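Local coordinates for YncI copper-binding domain-containing protein (Nocardia farcinica, PDB 3ESM) that is of unknown function but probably binds copper through a domain with an immunoglobulin-like fold, at residues 38-43 / 64-69; 42-47 / 92-97. The protein carries 2 engineered substitutions. All blocks are in the same frame, centred on the assembly; numbering follows the deposited sequence.

Contact 1: residues 38-43 / 64-69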
loop_
_atom_site.group_PDB
_atom_site.type_symbol
_atom_site.label_atom_id
_atom_site.label_comp_id
_atom_site.label_asym_id
_atom_site.label_seq_id
_atom_site.Cartn_x
_atom_site.Cartn_y
_atom_site.Cartn_z
ATOM N N VAL A 38 -4.987 0.072 -7.279
ATOM C CA VAL A 38 -4.909 0.062 -8.743
ATOM C C VAL A 38 -5.114 1.453 -9.262
ATOM O O VAL A 38 -6.028 2.153 -8.833
ATOM C CB VAL A 38 -5.980 -0.852 -9.355
ATOM C CG1 VAL A 38 -5.942 -0.760 -10.889
ATOM C CG2 VAL A 38 -5.759 -2.270 -8.913
ATOM N N THR A 39 -4.278 1.847 -10.229
ATOM C CA THR A 39 -4.362 3.183 -10.812
ATOM C C THR A 39 -5.382 3.138 -11.938
ATOM O O THR A 39 -5.295 2.268 -12.815
ATOM C CB THR A 39 -3.000 3.563 -11.402
ATOM O OG1 THR A 39 -2.045 3.728 -10.346
ATOM C CG2 THR A 39 -3.108 4.837 -12.200
ATOM N N LEU A 40 -6.375 4.048 -11.905
ATOM C CA LEU A 40 -7.477 4.035 -12.867
ATOM C C LEU A 40 -7.309 5.155 -13.866
ATOM O O LEU A 40 -6.687 6.160 -13.581
ATOM C CB LEU A 40 -8.851 4.214 -12.197
ATOM C CG LEU A 40 -9.180 3.134 -11.155
ATOM C CD1 LEU A 40 -10.432 3.545 -10.376
ATOM C CD2 LEU A 40 -9.406 1.801 -11.859
ATOM N N PRO A 41 -7.897 4.973 -15.043
ATOM C CA PRO A 41 -7.609 5.927 -16.092
ATOM C C PRO A 41 -8.557 7.155 -15.987
ATOM O O PRO A 41 -9.284 7.520 -16.941
ATOM C CB PRO A 41 -7.830 5.109 -17.373
ATOM C CG PRO A 41 -8.811 4.039 -16.994
ATOM C CD PRO A 41 -8.500 3.731 -15.527
ATOM N N ASN A 42 -8.557 7.771 -14.807
ATOM C CA ASN A 42 -9.268 9.022 -14.619
ATOM C C ASN A 42 -10.684 8.955 -15.160
ATOM O O ASN A 42 -11.076 9.812 -15.964
ATOM C CB ASN A 42 -8.513 10.156 -15.288
ATOM C CG ASN A 42 -7.205 10.514 -14.579
ATOM O OD1 ASN A 42 -6.605 11.569 -14.850
ATOM N ND2 ASN A 42 -6.750 9.647 -13.693
ATOM N N VAL A 43 -11.450 7.979 -14.689
ATOM C CA VAL A 43 -12.814 7.709 -15.167
ATOM C C VAL A 43 -13.855 8.504 -14.404
ATOM O O VAL A 43 -13.648 8.857 -13.247
ATOM C CB VAL A 43 -13.161 6.196 -15.068
ATOM C CG1 VAL A 43 -12.277 5.389 -16.025
ATOM C CG2 VAL A 43 -12.968 5.694 -13.635
ATOM N N SER A 64 -13.340 15.320 -10.143
ATOM C CA SER A 64 -14.254 14.269 -9.693
ATOM C C SER A 64 -14.086 12.970 -10.465
ATOM O O SER A 64 -14.960 12.104 -10.441
ATOM C CB SER A 64 -15.705 14.746 -9.761
ATOM O OG SER A 64 -15.854 15.875 -8.906
ATOM N N GLU A 65 -12.951 12.842 -11.134
ATOM C CA GLU A 65 -12.638 11.583 -11.797
ATOM C C GLU A 65 -11.993 10.652 -10.776
ATOM O O GLU A 65 -11.223 11.099 -9.905
ATOM C CB GLU A 65 -11.659 11.824 -12.952
ATOM C CG GLU A 65 -12.236 12.685 -14.103
ATOM C CD GLU A 65 -11.158 13.300 -14.998
ATOM O OE1 GLU A 65 -9.991 13.480 -14.559
ATOM O OE2 GLU A 65 -11.490 13.640 -16.160
ATOM N N ALA A 66 -12.276 9.366 -10.913
ATOM C CA ALA A 66 -11.603 8.358 -10.095
ATOM C C ALA A 66 -10.202 8.095 -10.652
ATOM O O ALA A 66 -10.080 7.643 -11.809
ATOM C CB ALA A 66 -12.403 7.054 -10.154
ATOM N N VAL A 67 -9.193 8.300 -9.807
ATOM C CA VAL A 67 -7.771 8.174 -10.173
ATOM C C VAL A 67 -7.138 6.876 -9.669
ATOM O O VAL A 67 -6.102 6.431 -10.189
ATOM C CB VAL A 67 -6.910 9.388 -9.705
ATOM C CG1 VAL A 67 -7.362 10.672 -10.393
ATOM C CG2 VAL A 67 -6.995 9.570 -8.212
ATOM N N SER A 68 -7.723 6.287 -8.630
ATOM C CA SER A 68 -7.230 5.001 -8.153
ATOM C C SER A 68 -8.259 4.373 -7.221
ATOM O O SER A 68 -9.220 5.038 -6.803
ATOM C CB SER A 68 -5.915 5.169 -7.401
ATOM O OG SER A 68 -6.130 5.703 -6.097
ATOM N N VAL A 69 -8.074 3.091 -6.945
ATOM C CA VAL A 69 -8.987 2.376 -6.031
ATOM C C VAL A 69 -8.094 1.520 -5.172
ATOM O O VAL A 69 -7.084 0.970 -5.658
ATOM C CB VAL A 69 -10.025 1.518 -6.786
ATOM C CG1 VAL A 69 -9.367 0.623 -7.866
ATOM C CG2 VAL A 69 -10.859 0.669 -5.798
HETATM O O HOH W 1 -5.034 8.123 -12.160
#
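Val38 and Val69 open an antiparallel ladder in which the axes of strands 38-43 and 66-69 run at 163° and approach to 4.3 Å. Two bonds join this pair, Val38 N to Val69 O at 2.8 Å and Val69 N back to Val38 O; Thr39 and Ser68 follow as a non-hydrogen-bonded pair. The register then slips by two residues between Thr39 and Val43, where Pro41 centres an inverse gamma turn and Asn42 and Val43 both face Ala66. Leu40 N still reaches Val67 O at 2.9 Å, but from above the carbonyl plane, 58° out of it. The same oxygen accepts from a water, which also takes a weak bond from Asn42 ND2, so the water bridges the edge of the bulge. Leu40 turns its side chain to the inner side of the ladder, with CD1 4.0 Å from both Ala66 CB and Val69 CG1. Further along, Val43 CG2 meets Ala66 CB at 3.8 Å. On the solvent side, Asn42 ND2 lies 3.5 Å from Val67 CG1. Asn42 CB lies 3.7 Å from Glu65 OE1, the amide and carboxylate planes 37° apart; that oxygen is hydrogen-bonded to Asn61 ND2. Ser68 OG bonds to Ser110 O of the second subunit. The positive phi and psi of Asn42 and the paired bonds between Val43 and Ala66 identify a G1 beta bulge, here within one sheet of an immunoglobulin-like fold.

Contact 2: residues 42-47 / 92-97. With SO4 (sulfate ion), chain B.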
loop_
_atom_site.group_PDB
_atom_site.type_symbol
_atom_site.label_atom_id
_atom_site.label_comp_id
_atom_site.label_asym_id
_atom_site.label_seq_id
_atom_site.Cartn_x
_atom_site.Cartn_y
_atom_site.Cartn_z
ATOM N N ASN A 42 -8.557 7.771 -14.807
ATOM C CA ASN A 42 -9.268 9.022 -14.619
ATOM C C ASN A 42 -10.684 8.955 -15.160
ATOM O O ASN A 42 -11.076 9.812 -15.964
ATOM C CB ASN A 42 -8.513 10.156 -15.288
ATOM C CG ASN A 42 -7.205 10.514 -14.579
ATOM O OD1 ASN A 42 -6.605 11.569 -14.850
ATOM N ND2 ASN A 42 -6.750 9.647 -13.693
ATOM N N VAL A 43 -11.450 7.979 -14.689
ATOM C CA VAL A 43 -12.814 7.709 -15.167
ATOM C C VAL A 43 -13.855 8.504 -14.404
ATOM O O VAL A 43 -13.648 8.857 -13.247
ATOM C CB VAL A 43 -13.161 6.196 -15.068
ATOM C CG1 VAL A 43 -12.277 5.389 -16.025
ATOM C CG2 VAL A 43 -12.968 5.694 -13.635
ATOM N N ARG A 44 -14.991 8.791 -15.032
ATOM C CA ARG A 44 -16.045 9.524 -14.326
ATOM C C ARG A 44 -16.675 8.656 -13.237
ATOM O O ARG A 44 -17.032 9.144 -12.147
ATOM C CB ARG A 44 -17.153 9.959 -15.294
ATOM C CG ARG A 44 -16.716 10.786 -16.443
ATOM C CD ARG A 44 -16.876 12.266 -16.123
ATOM N NE ARG A 44 -16.532 12.499 -14.726
ATOM C CZ ARG A 44 -16.019 13.628 -14.250
ATOM N NH1 ARG A 44 -15.787 14.655 -15.061
ATOM N NH2 ARG A 44 -15.735 13.717 -12.962
ATOM N N SER A 45 -16.857 7.372 -13.545
ATOM C CA SER A 45 -17.585 6.491 -12.662
ATOM C C SER A 45 -16.670 5.350 -12.239
ATOM O O SER A 45 -15.949 4.810 -13.080
ATOM C CB SER A 45 -18.798 5.908 -13.377
ATOM O OG SER A 45 -19.486 5.021 -12.506
ATOM N N ALA A 46 -16.705 4.988 -10.951
ATOM C CA ALA A 46 -15.956 3.831 -10.456
ATOM C C ALA A 46 -16.602 3.370 -9.160
ATOM O O ALA A 46 -16.679 4.144 -8.189
ATOM C CB ALA A 46 -14.510 4.209 -10.203
ATOM N N ARG A 47 -17.090 2.133 -9.148
ATOM C CA ARG A 47 -17.812 1.597 -8.007
ATOM C C ARG A 47 -17.261 0.214 -7.766
ATOM O O ARG A 47 -17.169 -0.587 -8.699
ATOM C CB ARG A 47 -19.318 1.434 -8.335
ATOM C CG ARG A 47 -20.098 2.720 -8.514
ATOM C CD ARG A 47 -21.355 2.537 -9.401
ATOM N NE ARG A 47 -22.142 1.351 -9.083
ATOM C CZ ARG A 47 -23.291 1.369 -8.402
ATOM N NH1 ARG A 47 -23.788 2.522 -7.961
ATOM N NH2 ARG A 47 -23.941 0.236 -8.146
ATOM N N ILE A 92 -16.189 0.495 -13.929
ATOM C CA ILE A 92 -15.715 1.826 -14.286
ATOM C C ILE A 92 -16.145 2.218 -15.687
ATOM O O ILE A 92 -16.401 1.357 -16.555
ATOM C CB ILE A 92 -14.170 1.889 -14.238
ATOM C CG1 ILE A 92 -13.546 0.905 -15.240
ATOM C CG2 ILE A 92 -13.697 1.610 -12.822
ATOM C CD1 ILE A 92 -11.989 0.915 -15.324
ATOM N N GLY A 93 -16.177 3.528 -15.897
ATOM C CA GLY A 93 -16.377 4.056 -17.240
ATOM C C GLY A 93 -16.493 5.556 -17.191
ATOM O O GLY A 93 -16.659 6.156 -16.118
ATOM N N PRO A 94 -16.416 6.179 -18.360
ATOM C CA PRO A 94 -16.139 5.509 -19.632
ATOM C C PRO A 94 -14.666 5.215 -19.787
ATOM O O PRO A 94 -13.845 6.017 -19.355
ATOM C CB PRO A 94 -16.537 6.566 -20.670
ATOM C CG PRO A 94 -16.308 7.867 -19.985
ATOM C CD PRO A 94 -16.623 7.625 -18.511
ATOM N N LEU A 95 -14.353 4.073 -20.400
ATOM C CA LEU A 95 -12.990 3.714 -20.757
ATOM C C LEU A 95 -12.504 4.595 -21.885
ATOM O O LEU A 95 -13.309 5.078 -22.678
ATOM C CB LEU A 95 -12.933 2.252 -21.162
ATOM C CG LEU A 95 -13.267 1.278 -20.029
ATOM C CD1 LEU A 95 -13.409 -0.132 -20.553
ATOM C CD2 LEU A 95 -12.185 1.332 -18.927
ATOM N N PRO A 96 -11.181 4.824 -21.944
ATOM C CA PRO A 96 -10.604 5.800 -22.861
ATOM C C PRO A 96 -10.867 5.439 -24.305
ATOM O O PRO A 96 -11.161 4.281 -24.640
ATOM C CB PRO A 96 -9.093 5.725 -22.598
ATOM C CG PRO A 96 -8.896 4.840 -21.458
ATOM C CD PRO A 96 -10.201 4.274 -20.990
ATOM N N SER A 97 -10.776 6.453 -25.149
ATOM C CA SER A 97 -10.833 6.221 -26.570
ATOM C C SER A 97 -9.431 5.914 -27.043
ATOM O O SER A 97 -8.772 6.732 -27.683
ATOM C CB SER A 97 -11.439 7.430 -27.268
ATOM O OG SER A 97 -12.796 7.459 -26.872
HETATM S S SO4 B . -19.957 6.853 -9.557
HETATM O O1 SO4 B . -20.745 6.734 -8.324
HETATM O O2 SO4 B . -18.687 6.133 -9.442
HETATM O O3 SO4 B . -20.780 6.322 -10.640
HETATM O O4 SO4 B . -19.600 8.255 -9.779
#
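A classic beta bulge shapes this junction of the immunoglobulin-like fold: Arg44 and Ser45 both face Gly93 where the chain leaves strand 33-43 and pairs with the end of strand 85-93. Ser45 N donates to Gly93 O at 2.9 Å, and Gly93 N returns a longer bond to Ser45 O, 3.1 Å. One step on, Ala46 and Ile92 form the non-hydrogen-bonded pair, their CA atoms 4.3 Å apart.

The apolar side of the junction is built round Ile92. Its CG2 meets Ala46 CB at 3.8 Å, while Val43 CG2 touches Ile92 CB, the two side chains crossing at about a right angle. Beyond Ile92 lie Val20 and Phe103, so this side is part of the interior. The other branch of Val43, CG1, rests 3.7 Å from Pro94 O. Pro94 follows a cis peptide bond, and its CD packs against Arg44 CG, the ring and the start of the arginine chain lying side by side and pointing the same way. The guanidinium leads off elsewhere, with NH2 bonded to Lys63 O.

At the outer edge sits a sulfate, probably from the crystallisation liquor and also held by Arg60 NH2. Ala46 N donates a hydrogen bond to its O2 at 2.7 Å, and Ser45 OG, placed anti to its own backbone nitrogen (chi1 179°), donates to its O3 at 2.6 Å.

From the N terminus, strand 33-43 supplies residues 38-43 and the chain continues directly into strand 45-48, so the two contacts share Asn42 and Val43. Contact 1 closes the shorter loop, with strand 54-60 inside it, when strand 66-73 returns beside 33-43. Contact 2 closes later, at the end of strand 85-93; the loops overlap without nesting, since contact 1 starts before contact 2 and also ends before it. Their centres are 7 Å apart. Contact 1 pairs strands within the six-strand sheet, whereas contact 2 pairs strand 45-48, an outermost strand of the four-strand sheet, with strand 85-93. Ala66 CB of contact 1 packs against Ala46 CB of contact 2 at 3.5 Å, joining the two sheets.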